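Local coordinates for galactose-binding-like protein (PDB 7M1B) that is a SusE-like, galactose-binding-like protein that probably binds sugars and may have a role in carbohydrate degradation, at residues 255-260 and 354-359. Sequence-based numbering, arbitrary orientation.
Sequences PVWFTF and YIRFKI
I355 pairs with F260 through two backbone hydrogen bonds, N to O and O to N, in the antiparallel register of strand 354-359 with strand 256-260. Its CB lies over one face of the F260 ring, a CH-pi contact 3.9 Å from the centroid, and CG2 adds to the broad apolar surface offered to the ring, 3.6 Å from F260 CZ. F260 reaches it because CG sits between the backbone N and carbonyl carbon (chi1 54°), which carries the ring across to the neighbouring strand.

R356, on the other face of the sheet, is paired with T259. Its chain runs extended from CG to NE, and NE donates an almost straight bond (172°) to T259 OG1, 2.9 Å away and in the guanidinium plane. W257 CD1 lies over one guanidinium face, 3.5 Å from R356 CZ, with the indole plane turned 50° from it. The flat, many-donor guanidinium suits this place, serving T259, D218 (a salt bridge from NH2) and G305 O at once, while the T259 hydroxyl also bonds D218. A leucine here would probably leave the D218 carboxylate without the R356 charge and T259 OG1 without the NE donor.

F357 returns to the apolar face, exchanging backbone bonds with F258; its CB lies over one face of the F258 ring, a CH-pi contact 4.0 Å from the centroid, while the two rings, nearly parallel, are slid apart. The long aliphatic chain of K358 runs beside P255, CE to CG 3.7 Å. I359 pairs with V256 through two backbone bonds, the shorter 2.7 Å from I359 N to V256 O.

Strand 292-297 flanks 354-359 on its other edge, W307 meets W257 edge-to-face and makes cation-pi contacts with R356 and K358, and L374 of strand 370-380 meets F260 and F357 within a beta-rich domain consistent with the galactose-binding-like fold.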
loop_
_atom_site.group_PDB
_atom_site.type_symbol
_atom_site.label_atom_id
_atom_site.label_comp_id
_atom_site.label_asym_id
_atom_site.label_seq_id
_atom_site.Cartn_x
_atom_site.Cartn_y
_atom_site.Cartn_z
ATOM N N PRO A 255 -0.224 -11.678 15.016
ATOM C CA PRO A 255 0.575 -10.749 14.206
ATOM C C PRO A 255 1.489 -9.871 15.057
ATOM O O PRO A 255 1.264 -9.600 16.268
ATOM C CB PRO A 255 -0.520 -9.869 13.549
ATOM C CG PRO A 255 -1.645 -9.834 14.581
ATOM C CD PRO A 255 -1.644 -11.255 15.142
ATOM N N VAL A 256 2.622 -9.526 14.458
ATOM C CA VAL A 256 3.558 -8.595 15.080
ATOM C C VAL A 256 3.770 -7.430 14.125
ATOM O O VAL A 256 3.384 -7.534 12.976
ATOM C CB VAL A 256 4.899 -9.286 15.365
ATOM C CG1 VAL A 256 4.731 -10.459 16.364
ATOM C CG2 VAL A 256 5.618 -9.755 14.086
ATOM N N TRP A 257 4.464 -6.355 14.549
ATOM C CA TRP A 257 4.543 -5.211 13.636
ATOM C C TRP A 257 5.829 -4.409 13.958
ATOM O O TRP A 257 6.305 -4.353 15.117
ATOM C CB TRP A 257 3.276 -4.310 13.756
ATOM C CG TRP A 257 2.892 -3.991 15.177
ATOM C CD1 TRP A 257 3.345 -2.976 15.974
ATOM C CD2 TRP A 257 1.904 -4.695 15.935
ATOM N NE1 TRP A 257 2.765 -3.026 17.228
ATOM C CE2 TRP A 257 1.833 -4.058 17.208
ATOM C CE3 TRP A 257 1.090 -5.820 15.658
ATOM C CZ2 TRP A 257 0.983 -4.525 18.229
ATOM C CZ3 TRP A 257 0.240 -6.264 16.674
ATOM C CH2 TRP A 257 0.166 -5.607 17.930
ATOM N N PHE A 258 6.270 -3.646 12.963
ATOM C CA PHE A 258 7.287 -2.631 13.153
ATOM C C PHE A 258 6.826 -1.339 12.477
ATOM O O PHE A 258 5.888 -1.349 11.682
ATOM C CB PHE A 258 8.700 -3.033 12.689
ATOM C CG PHE A 258 8.803 -3.392 11.217
ATOM C CD1 PHE A 258 8.670 -2.441 10.242
ATOM C CD2 PHE A 258 9.015 -4.698 10.800
ATOM C CE1 PHE A 258 8.765 -2.769 8.892
ATOM C CE2 PHE A 258 9.134 -5.034 9.463
ATOM C CZ PHE A 258 8.979 -4.072 8.494
ATOM N N THR A 259 7.463 -0.230 12.895
ATOM C CA THR A 259 7.021 1.125 12.573
ATOM C C THR A 259 8.186 1.945 12.067
ATOM O O THR A 259 9.268 1.949 12.680
ATOM C CB THR A 259 6.419 1.891 13.788
ATOM O OG1 THR A 259 5.503 1.007 14.455
ATOM C CG2 THR A 259 5.757 3.180 13.379
ATOM N N PHE A 260 7.950 2.672 10.946
ATOM C CA PHE A 260 9.011 3.594 10.542
ATOM C C PHE A 260 8.388 4.914 10.054
ATOM O O PHE A 260 7.164 5.018 9.897
ATOM C CB PHE A 260 9.904 3.014 9.428
ATOM C CG PHE A 260 9.236 2.520 8.178
ATOM C CD1 PHE A 260 9.034 3.416 7.142
ATOM C CD2 PHE A 260 8.776 1.209 8.063
ATOM C CE1 PHE A 260 8.497 2.940 5.935
ATOM C CE2 PHE A 260 8.212 0.756 6.875
ATOM C CZ PHE A 260 8.074 1.621 5.795
ATOM N N TYR A 354 3.787 8.094 8.609
ATOM C CA TYR A 354 4.245 6.994 9.424
ATOM C C TYR A 354 3.687 5.700 8.898
ATOM O O TYR A 354 2.501 5.649 8.561
ATOM C CB TYR A 354 3.960 7.226 10.912
ATOM C CG TYR A 354 4.471 8.532 11.440
ATOM C CD1 TYR A 354 5.827 8.673 11.827
ATOM C CD2 TYR A 354 3.706 9.695 11.353
ATOM C CE1 TYR A 354 6.328 9.899 12.258
ATOM C CE2 TYR A 354 4.225 10.951 11.674
ATOM C CZ TYR A 354 5.550 11.050 12.095
ATOM O OH TYR A 354 6.056 12.269 12.495
ATOM N N ILE A 355 4.486 4.631 8.903
ATOM C CA ILE A 355 4.097 3.369 8.274
ATOM C C ILE A 355 4.306 2.225 9.257
ATOM O O ILE A 355 5.349 2.138 9.869
ATOM C CB ILE A 355 4.880 3.112 6.945
ATOM C CG1 ILE A 355 4.740 4.235 5.900
ATOM C CG2 ILE A 355 4.560 1.770 6.345
ATOM C CD1 ILE A 355 3.305 4.357 5.425
ATOM N N ARG A 356 3.364 1.272 9.268
ATOM C CA ARG A 356 3.581 0.013 9.970
ATOM C C ARG A 356 3.414 -1.158 9.012
ATOM O O ARG A 356 2.501 -1.161 8.145
ATOM C CB ARG A 356 2.574 -0.150 11.103
ATOM C CG ARG A 356 3.022 0.497 12.405
ATOM C CD ARG A 356 1.976 0.433 13.481
ATOM N NE ARG A 356 2.703 0.534 14.747
ATOM C CZ ARG A 356 2.143 0.349 15.935
ATOM N NH1 ARG A 356 0.784 0.261 16.039
ATOM N NH2 ARG A 356 2.822 0.344 17.050
ATOM N N PHE A 357 4.271 -2.176 9.197
ATOM C CA PHE A 357 4.052 -3.487 8.609
ATOM C C PHE A 357 3.570 -4.410 9.713
ATOM O O PHE A 357 4.224 -4.598 10.713
ATOM C CB PHE A 357 5.367 -4.024 8.020
ATOM C CG PHE A 357 5.636 -3.550 6.616
ATOM C CD1 PHE A 357 5.617 -2.195 6.335
ATOM C CD2 PHE A 357 6.077 -4.418 5.636
ATOM C CE1 PHE A 357 5.843 -1.741 5.028
ATOM C CE2 PHE A 357 6.274 -3.995 4.317
ATOM C CZ PHE A 357 6.201 -2.642 4.042
ATOM N N LYS A 358 2.287 -4.855 9.560
ATOM C CA LYS A 358 1.711 -5.817 10.474
ATOM C C LYS A 358 1.886 -7.186 9.842
ATOM O O LYS A 358 1.225 -7.522 8.835
ATOM C CB LYS A 358 0.221 -5.490 10.679
ATOM C CG LYS A 358 -0.461 -6.393 11.712
ATOM C CD LYS A 358 -1.989 -6.019 11.850
ATOM C CE LYS A 358 -2.660 -6.554 13.227
ATOM N NZ LYS A 358 -4.093 -6.007 13.410
ATOM N N ILE A 359 2.811 -7.963 10.414
ATOM C CA ILE A 359 3.199 -9.224 9.794
ATOM C C ILE A 359 2.228 -10.291 10.311
ATOM O O ILE A 359 2.176 -10.516 11.532
ATOM C CB ILE A 359 4.666 -9.583 10.114
ATOM C CG1 ILE A 359 5.661 -8.451 9.788
ATOM C CG2 ILE A 359 5.035 -10.910 9.411
ATOM C CD1 ILE A 359 5.588 -8.031 8.350
#